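Local coordinates for protein Bm4233, isoform b (Brugia malayi, PDB 6ANY) that probably binds sterols as a secreted venom allergen-like member of the CAP superfamily, and is a vaccine candidate for lymphatic filariasis, at residues 11-16 and 49-54; 19-24 and 199-204. All blocks are in the same frame, centred on the assembly; numbering follows the deposited sequence.

Contact 1. Residues 11-16 and 49-54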
ATOM      1  N   GLN A  11      16.392   0.195   5.703  1.00 23.99           N
ATOM      2  CA  GLN A  11      15.589  -0.839   6.318  1.00 25.02           C
ATOM      3  C   GLN A  11      14.107  -0.538   6.452  1.00 22.46           C
ATOM      4  O   GLN A  11      13.250  -1.373   6.182  1.00 24.70           O
ATOM      5  CB  GLN A  11      16.135  -1.206   7.687  1.00 25.56           C
ATOM      6  CG  GLN A  11      15.530  -2.524   8.149  1.00 31.04           C
ATOM      7  CD  GLN A  11      15.882  -3.777   7.282  1.00 31.12           C
ATOM      8  OE1 GLN A  11      16.926  -3.810   6.538  1.00 31.86           O
ATOM      9  NE2 GLN A  11      14.971  -4.818   7.350  1.00 23.75           N
ATOM     10  N   GLN A  12      13.792   0.674   6.804  1.00 20.90           N
ATOM     11  CA  GLN A  12      12.416   1.060   6.808  1.00 20.65           C
ATOM     12  C   GLN A  12      11.789   0.887   5.424  1.00 17.35           C
ATOM     13  O   GLN A  12      10.688   0.432   5.329  1.00 16.99           O
ATOM     14  CB  GLN A  12      12.270   2.473   7.319  1.00 21.84           C
ATOM     15  CG  GLN A  12      10.846   3.016   7.264  1.00 24.19           C
ATOM     16  CD  GLN A  12      10.129   3.137   8.607  1.00 24.05           C
ATOM     17  OE1 GLN A  12       9.123   2.479   8.867  1.00 21.63           O
ATOM     18  NE2 GLN A  12      10.655   3.984   9.452  1.00 21.16           N
ATOM     19  N   ARG A  13      12.481   1.271   4.369  1.00 16.71           N
ATOM     20  CA  ARG A  13      11.961   1.177   3.029  1.00 15.85           C
ATOM     21  C   ARG A  13      11.732  -0.281   2.662  1.00 15.73           C
ATOM     22  O   ARG A  13      10.670  -0.658   2.203  1.00 13.63           O
ATOM     23  CB  ARG A  13      12.949   1.772   2.066  1.00 16.10           C
ATOM     24  CG  ARG A  13      13.251   3.208   2.309  1.00 15.87           C
ATOM     25  CD  ARG A  13      14.204   3.732   1.273  1.00 17.08           C
ATOM     26  NE  ARG A  13      14.455   5.168   1.447  1.00 16.81           N
ATOM     27  CZ  ARG A  13      15.536   5.701   1.983  1.00 17.35           C
ATOM     28  NH1 ARG A  13      16.587   4.979   2.349  1.00 18.92           N
ATOM     29  NH2 ARG A  13      15.594   6.998   2.100  1.00 18.98           N
ATOM     30  N   LYS A  14      12.705  -1.111   2.974  1.00 16.73           N
ATOM     31  CA  LYS A  14      12.570  -2.538   2.734  1.00 18.93           C
ATOM     32  C   LYS A  14      11.425  -3.174   3.500  1.00 17.20           C
ATOM     33  O   LYS A  14      10.686  -3.985   2.965  1.00 16.94           O
ATOM     34  CB  LYS A  14      13.812  -3.297   3.152  1.00 23.36           C
ATOM     35  CG  LYS A  14      15.023  -2.983   2.329  1.00 28.88           C
ATOM     36  CD  LYS A  14      16.308  -3.669   2.839  1.00 34.78           C
ATOM     37  CE  LYS A  14      17.510  -2.719   2.945  1.00 37.54           C
ATOM     38  NZ  LYS A  14      18.764  -3.361   2.403  1.00 39.83           N
ATOM     39  N   ASP A  15      11.298  -2.849   4.781  1.00 17.94           N
ATOM     40  CA  ASP A  15      10.235  -3.435   5.579  1.00 15.85           C
ATOM     41  C   ASP A  15       8.837  -3.075   5.001  1.00 14.26           C
ATOM     42  O   ASP A  15       7.879  -3.886   5.032  1.00 11.87           O
ATOM     43  CB  ASP A  15      10.376  -2.978   7.022  1.00 17.82           C
ATOM     44  CG  ASP A  15      11.575  -3.600   7.726  1.00 18.89           C
ATOM     45  OD1 ASP A  15      12.227  -4.474   7.144  1.00 17.71           O
ATOM     46  OD2 ASP A  15      11.896  -3.190   8.873  1.00 22.59           O
ATOM     47  N   ILE A  16       8.710  -1.854   4.519  1.00 13.37           N
ATOM     48  CA  ILE A  16       7.434  -1.402   3.983  1.00 13.96           C
ATOM     49  C   ILE A  16       7.114  -2.208   2.739  1.00 15.07           C
ATOM     50  O   ILE A  16       5.995  -2.710   2.613  1.00 11.72           O
ATOM     51  CB  ILE A  16       7.468   0.066   3.616  1.00 15.16           C
ATOM     52  CG1 ILE A  16       7.346   0.880   4.879  1.00 16.77           C
ATOM     53  CG2 ILE A  16       6.362   0.411   2.591  1.00 14.55           C
ATOM     54  CD1 ILE A  16       7.772   2.322   4.714  1.00 20.21           C
ATOM     55  N   LEU A  49       5.440  -4.786  -5.806  1.00 14.27           N
ATOM     56  CA  LEU A  49       5.773  -3.372  -5.516  1.00 14.62           C
ATOM     57  C   LEU A  49       7.269  -3.113  -5.448  1.00 13.19           C
ATOM     58  O   LEU A  49       8.006  -3.891  -4.906  1.00 14.16           O
ATOM     59  CB  LEU A  49       5.096  -2.869  -4.243  1.00 14.28           C
ATOM     60  CG  LEU A  49       3.598  -3.006  -4.154  1.00 14.28           C
ATOM     61  CD1 LEU A  49       3.109  -2.463  -2.801  1.00 14.03           C
ATOM     62  CD2 LEU A  49       2.908  -2.273  -5.294  1.00 14.83           C
ATOM     63  N   LYS A  50       7.708  -2.023  -6.075  1.00 14.64           N
ATOM     64  CA  LYS A  50       9.104  -1.582  -6.007  1.00 15.35           C
ATOM     65  C   LYS A  50       9.085  -0.236  -5.271  1.00 14.45           C
ATOM     66  O   LYS A  50       8.165   0.584  -5.458  1.00 14.65           O
ATOM     67  CB  LYS A  50       9.657  -1.320  -7.411  1.00 19.22           C
ATOM     68  CG  LYS A  50       9.621  -2.476  -8.415  1.00 20.76           C
ATOM     69  CD  LYS A  50      10.596  -3.559  -8.023  1.00 22.10           C
ATOM     70  CE  LYS A  50      12.002  -3.045  -8.241  1.00 26.71           C
ATOM     71  NZ  LYS A  50      13.072  -3.983  -7.816  1.00 27.61           N
ATOM     72  N   TRP A  51      10.123   0.020  -4.499  1.00 13.57           N
ATOM     73  CA  TRP A  51      10.353   1.277  -3.885  1.00 14.16           C
ATOM     74  C   TRP A  51      10.747   2.311  -4.883  1.00 14.84           C
ATOM     75  O   TRP A  51      11.682   2.095  -5.698  1.00 17.12           O
ATOM     76  CB  TRP A  51      11.424   1.188  -2.800  1.00 14.49           C
ATOM     77  CG  TRP A  51      11.441   2.433  -1.914  1.00 14.11           C
ATOM     78  CD1 TRP A  51      12.232   3.490  -2.077  1.00 14.58           C
ATOM     79  CD2 TRP A  51      10.583   2.753  -0.792  1.00 13.50           C
ATOM     80  NE1 TRP A  51      11.951   4.475  -1.154  1.00 13.46           N
ATOM     81  CE2 TRP A  51      10.983   4.010  -0.314  1.00 13.14           C
ATOM     82  CE3 TRP A  51       9.589   2.067  -0.099  1.00 13.56           C
ATOM     83  CZ2 TRP A  51      10.405   4.615   0.789  1.00 13.06           C
ATOM     84  CZ3 TRP A  51       9.031   2.685   1.017  1.00 13.77           C
ATOM     85  CH2 TRP A  51       9.446   3.952   1.433  1.00 12.28           C
ATOM     86  N   SER A  52      10.098   3.482  -4.793  1.00 13.74           N
ATOM     87  CA  SER A  52      10.440   4.629  -5.667  1.00 13.16           C
ATOM     88  C   SER A  52      10.858   5.845  -4.775  1.00 14.49           C
ATOM     89  O   SER A  52      10.048   6.295  -3.928  1.00 14.34           O
ATOM     90  CB  SER A  52       9.226   4.986  -6.553  1.00 13.32           C
ATOM     91  OG  SER A  52       9.361   6.262  -7.130  1.00 13.35           O
ATOM     92  N   CYS A  53      12.124   6.251  -4.870  1.00 13.53           N
ATOM     93  CA  CYS A  53      12.656   7.467  -4.281  1.00 16.11           C
ATOM     94  C   CYS A  53      11.877   8.739  -4.677  1.00 18.25           C
ATOM     95  O   CYS A  53      11.651   9.644  -3.841  1.00 18.23           O
ATOM     96  CB  CYS A  53      14.149   7.630  -4.553  1.00 15.56           C
ATOM     97  SG  CYS A  53      15.126   6.204  -3.991  1.00 16.88           S
ATOM     98  N   GLN A  54      11.447   8.810  -5.922  1.00 17.94           N
ATOM     99  CA  GLN A  54      10.616   9.910  -6.393  1.00 18.24           C
ATOM    100  C   GLN A  54       9.332   9.979  -5.590  1.00 14.83           C
ATOM    101  O   GLN A  54       8.929  11.055  -5.214  1.00 15.18           O
ATOM    102  CB  GLN A  54      10.354   9.738  -7.887  1.00 20.85           C
ATOM    103  CG  GLN A  54       9.357  10.708  -8.511  1.00 26.38           C
ATOM    104  CD  GLN A  54       9.532  10.894 -10.038  1.00 31.23           C
ATOM    105  OE1 GLN A  54      10.363  10.214 -10.719  1.00 35.45           O
ATOM    106  NE2 GLN A  54       8.818  11.884 -10.559  1.00 29.54           N
TER

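Contact 2. Residues 19-24 and 199-204. With SO4 (sulfate ion), chain D.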
ATOM      1  N   GLN A  19       6.548  -6.044   3.559  1.00 11.51           N
ATOM      2  CA  GLN A  19       5.201  -6.222   4.141  1.00 12.22           C
ATOM      3  C   GLN A  19       4.059  -6.100   3.112  1.00 11.65           C
ATOM      4  O   GLN A  19       3.164  -6.938   3.069  1.00 11.52           O
ATOM      5  CB  GLN A  19       4.920  -5.254   5.333  1.00 11.78           C
ATOM      6  CG  GLN A  19       3.494  -5.327   5.865  1.00 12.13           C
ATOM      7  CD  GLN A  19       3.156  -4.198   6.836  1.00 12.57           C
ATOM      8  OE1 GLN A  19       3.238  -3.016   6.462  1.00 12.90           O
ATOM      9  NE2 GLN A  19       2.778  -4.540   8.068  1.00 11.35           N
ATOM     10  N   ASN A  20       4.071  -5.044   2.330  1.00 11.68           N
ATOM     11  CA  ASN A  20       2.977  -4.796   1.371  1.00 11.80           C
ATOM     12  C   ASN A  20       2.947  -5.917   0.304  1.00 11.57           C
ATOM     13  O   ASN A  20       1.892  -6.343  -0.066  1.00 10.61           O
ATOM     14  CB  ASN A  20       3.134  -3.417   0.730  1.00 11.49           C
ATOM     15  CG  ASN A  20       1.813  -2.852   0.180  1.00 12.01           C
ATOM     16  OD1 ASN A  20       1.715  -1.611   0.044  1.00 11.89           O
ATOM     17  ND2 ASN A  20       0.824  -3.736  -0.221  1.00 10.55           N
ATOM     18  N   ASN A  21       4.107  -6.451  -0.077  1.00 13.36           N
ATOM     19  CA  ASN A  21       4.189  -7.500  -1.078  1.00 13.83           C
ATOM     20  C   ASN A  21       3.781  -8.817  -0.461  1.00 16.13           C
ATOM     21  O   ASN A  21       3.159  -9.647  -1.119  1.00 15.45           O
ATOM     22  CB  ASN A  21       5.569  -7.647  -1.669  1.00 14.05           C
ATOM     23  CG  ASN A  21       5.869  -6.651  -2.716  1.00 13.77           C
ATOM     24  OD1 ASN A  21       4.953  -6.159  -3.428  1.00 14.70           O
ATOM     25  ND2 ASN A  21       7.140  -6.277  -2.805  1.00 12.85           N
ATOM     26  N   LYS A  22       4.152  -9.050   0.780  1.00 19.61           N
ATOM     27  CA  LYS A  22       3.626 -10.219   1.512  1.00 20.95           C
ATOM     28  C   LYS A  22       2.087 -10.226   1.595  1.00 20.05           C
ATOM     29  O   LYS A  22       1.436 -11.256   1.320  1.00 16.60           O
ATOM     30  CB  LYS A  22       4.193 -10.292   2.917  1.00 25.36           C
ATOM     31  CG  LYS A  22       3.565 -11.385   3.771  1.00 29.87           C
ATOM     32  CD  LYS A  22       4.395 -11.549   5.048  1.00 36.19           C
ATOM     33  CE  LYS A  22       3.833 -12.569   6.043  1.00 42.79           C
ATOM     34  NZ  LYS A  22       4.896 -13.148   6.916  1.00 41.85           N
ATOM     35  N   PHE A  23       1.517  -9.074   1.956  1.00 17.38           N
ATOM     36  CA  PHE A  23       0.078  -8.926   1.943  1.00 17.58           C
ATOM     37  C   PHE A  23      -0.512  -9.292   0.602  1.00 15.38           C
ATOM     38  O   PHE A  23      -1.494 -10.013   0.543  1.00 14.07           O
ATOM     39  CB  PHE A  23      -0.357  -7.506   2.337  1.00 17.80           C
ATOM     40  CG  PHE A  23      -0.246  -7.204   3.819  1.00 18.54           C
ATOM     41  CD1 PHE A  23      -0.394  -8.193   4.773  1.00 22.67           C
ATOM     42  CD2 PHE A  23      -0.042  -5.918   4.247  1.00 19.75           C
ATOM     43  CE1 PHE A  23      -0.309  -7.900   6.137  1.00 23.40           C
ATOM     44  CE2 PHE A  23       0.044  -5.595   5.598  1.00 20.25           C
ATOM     45  CZ  PHE A  23      -0.112  -6.578   6.550  1.00 20.79           C
ATOM     46  N   ARG A  24       0.078  -8.754  -0.455  1.00 13.84           N
ATOM     47  CA  ARG A  24      -0.418  -8.965  -1.790  1.00 13.73           C
ATOM     48  C   ARG A  24      -0.380 -10.406  -2.174  1.00 13.87           C
ATOM     49  O   ARG A  24      -1.350 -10.925  -2.701  1.00 16.69           O
ATOM     50  CB  ARG A  24       0.368  -8.115  -2.772  1.00 13.52           C
ATOM     51  CG  ARG A  24      -0.160  -6.691  -2.799  1.00 12.96           C
ATOM     52  CD  ARG A  24       0.888  -5.714  -3.272  1.00 12.54           C
ATOM     53  NE  ARG A  24       0.939  -5.572  -4.725  1.00 12.44           N
ATOM     54  CZ  ARG A  24       0.180  -4.764  -5.463  1.00 12.39           C
ATOM     55  NH1 ARG A  24      -0.687  -3.927  -4.894  1.00 12.39           N
ATOM     56  NH2 ARG A  24       0.382  -4.708  -6.790  1.00 12.33           N
ATOM     57  N   SER A 199       6.798 -15.560  -4.543  1.00 19.85           N
ATOM     58  CA  SER A 199       5.617 -14.859  -4.083  1.00 18.74           C
ATOM     59  C   SER A 199       4.408 -15.094  -4.968  1.00 17.07           C
ATOM     60  O   SER A 199       3.289 -14.868  -4.543  1.00 17.22           O
ATOM     61  CB  SER A 199       5.935 -13.366  -3.938  1.00 17.22           C
ATOM     62  OG  SER A 199       6.256 -12.788  -5.160  1.00 17.13           O
ATOM     63  N   GLY A 200       4.612 -15.467  -6.236  1.00 16.49           N
ATOM     64  CA  GLY A 200       3.506 -15.588  -7.188  1.00 14.16           C
ATOM     65  C   GLY A 200       3.091 -14.217  -7.717  1.00 14.63           C
ATOM     66  O   GLY A 200       2.041 -14.059  -8.321  1.00 14.37           O
ATOM     67  N   LEU A 201       3.901 -13.186  -7.512  1.00 14.97           N
ATOM     68  CA  LEU A 201       3.584 -11.839  -8.014  1.00 14.58           C
ATOM     69  C   LEU A 201       4.386 -11.559  -9.241  1.00 15.01           C
ATOM     70  O   LEU A 201       5.484 -12.075  -9.386  1.00 14.36           O
ATOM     71  CB  LEU A 201       3.944 -10.777  -6.957  1.00 16.00           C
ATOM     72  CG  LEU A 201       3.339 -10.841  -5.555  1.00 15.28           C
ATOM     73  CD1 LEU A 201       4.086  -9.909  -4.634  1.00 16.30           C
ATOM     74  CD2 LEU A 201       1.902 -10.463  -5.561  1.00 15.01           C
ATOM     75  N   CYS A 202       3.827 -10.756 -10.142  1.00 15.43           N
ATOM     76  CA  CYS A 202       4.472 -10.399 -11.396  1.00 16.35           C
ATOM     77  C   CYS A 202       5.370  -9.218 -11.230  1.00 15.60           C
ATOM     78  O   CYS A 202       5.013  -8.255 -10.559  1.00 17.28           O
ATOM     79  CB  CYS A 202       3.439 -10.125 -12.510  1.00 18.75           C
ATOM     80  SG  CYS A 202       2.433 -11.593 -12.846  1.00 23.17           S
ATOM     81  N   ARG A 203       6.546  -9.281 -11.829  1.00 15.13           N
ATOM     82  CA  ARG A 203       7.559  -8.241 -11.705  1.00 15.36           C
ATOM     83  C   ARG A 203       7.385  -7.153 -12.766  1.00 17.44           C
ATOM     84  O   ARG A 203       7.095  -7.433 -13.925  1.00 16.91           O
ATOM     85  CB  ARG A 203       8.931  -8.842 -11.853  1.00 14.51           C
ATOM     86  CG  ARG A 203       9.374  -9.709 -10.698  1.00 14.70           C
ATOM     87  CD  ARG A 203      10.848  -9.986 -10.749  1.00 13.95           C
ATOM     88  NE  ARG A 203      11.240 -10.970  -9.709  1.00 15.10           N
ATOM     89  CZ  ARG A 203      11.529 -10.638  -8.437  1.00 16.29           C
ATOM     90  NH1 ARG A 203      11.482  -9.374  -8.063  1.00 16.95           N
ATOM     91  NH2 ARG A 203      11.907 -11.518  -7.540  1.00 16.89           N
ATOM     92  N   LYS A 204       7.549  -5.903 -12.354  1.00 19.80           N
ATOM     93  CA  LYS A 204       7.429  -4.745 -13.234  1.00 22.54           C
ATOM     94  C   LYS A 204       8.371  -3.669 -12.748  1.00 23.92           C
ATOM     95  O   LYS A 204       8.229  -3.195 -11.625  1.00 28.87           O
ATOM     96  CB  LYS A 204       6.001  -4.226 -13.265  1.00 22.10           C
ATOM     97  CG  LYS A 204       5.818  -3.156 -14.365  1.00 23.51           C
ATOM     98  CD  LYS A 204       4.585  -3.458 -15.160  1.00 26.57           C
ATOM     99  CE  LYS A 204       3.738  -2.248 -15.442  1.00 28.81           C
ATOM    100  NZ  LYS A 204       4.551  -1.287 -16.194  1.00 31.40           N
TER
HETATM  101  S   SO4 D 307      11.975 -15.547  -7.773  1.00 35.19           S
HETATM  102  O1  SO4 D 307      13.421 -15.516  -7.487  1.00 38.85           O
HETATM  103  O2  SO4 D 307      11.460 -14.243  -7.352  1.00 35.15           O
HETATM  104  O3  SO4 D 307      11.595 -15.752  -9.196  1.00 32.26           O
HETATM  105  O4  SO4 D 307      11.408 -16.553  -6.859  1.00 39.49           O

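Contact 1. Residues 11-16 and 49-54
R13 lays its aliphatic chain across one face of the W51 indole, the two side chains meeting at roughly a right angle. Starting at the root, CB of R13 stands 3.7 Å above the indole plane, over the middle of the ring system. R13 CG comes next, nearest the six-membered ring at 3.5 Å from W51 CZ2. R13 CD then moves on to the pyrrole side, 3.4 Å from W51 NE1, and makes a CH-pi contact 3.8 Å from the centroid of the five-membered ring. The chain is extended from CG to NE (chi2 -178°, chi3 177°), which carries the charged end past the rim of the ring instead of stacking it: the guanidinium plane is turned 72° from the indole. There E56 binds both partners through OE1, as a salt bridge to R13 NE and a hydrogen bond from W51 NE1, while R13 NH1 donates to the carbonyl of F1. One turn along the helix, I16 meets the far end of the indole at its edge, with CG2 in the ring plane and 3.8 Å from W51 CZ3. W51 is buried, with helix 10-28 on one face and C148 of strand 145-153 also touching it; strand 50-51 runs parallel to that strand at the margin of the central sheet. Immediately beyond, helix 53-63 begins, with C53 joined to C3 by a disulfide.

Contact 2. Residues 19-24 and 199-204
The CD1 methyl of L201 lies to one side of the N21 amide plane, off its CB and OD1 end, 4.0 Å from both N21 CB and N21 OD1. At the amide's edge, OD1 accepts a hydrogen bond from L49 N. The guanidinium of R24 has L49 packed on one face, and its nitrogens donate to the carbonyls of L47, M138 and W140. What R24 offers L201 is its root, with R24 CB 4.0 Å from L201 CD2. The leucine therefore straddles the helix surface, one methyl on each residue, and L201 CD1 also rests 3.6 Å from the carbonyl oxygen of N21. A G1 beta bulge at G200 and L201, opposite A196, lies just where L201 turns its side chain to the helix. Two residues on, R203 meets a sulfate, probably from the crystallisation liquor, at the edge of its guanidinium: R203 NH2 donates to sulfate O2 over 2.8 Å at 145°. The backbone nitrogens of K197 and K198 bind it too. Between residues 19-24 and 199-204 the contact is van der Waals; the C-terminal hairpin, tied by C190-C202, adds a hydrogen bond from S25 OG of the same helix to S199 O.

In the fold
Both contacts lean on helix 10-28, contact 1 on its early turns and contact 2 farther along, with centres about 13 Å apart. Contact 1 belongs to the core of the CAP domain, binding the helix to the edge of the central sheet. Contact 2 brings in the cysteine-rich C-terminal tail; it too is largely buried, though N21 is partly exposed and the sulfate lies beyond it. Their chemistry differs accordingly: an arginine and a tryptophan sharing one acid in the first, a leucine's two methyls against the roots and backbone of N21 and R24 in the second. L49 and K50 join the two, since L49 CD1 packs 3.3 Å from N20 CG and K50 CG reaches K204 O.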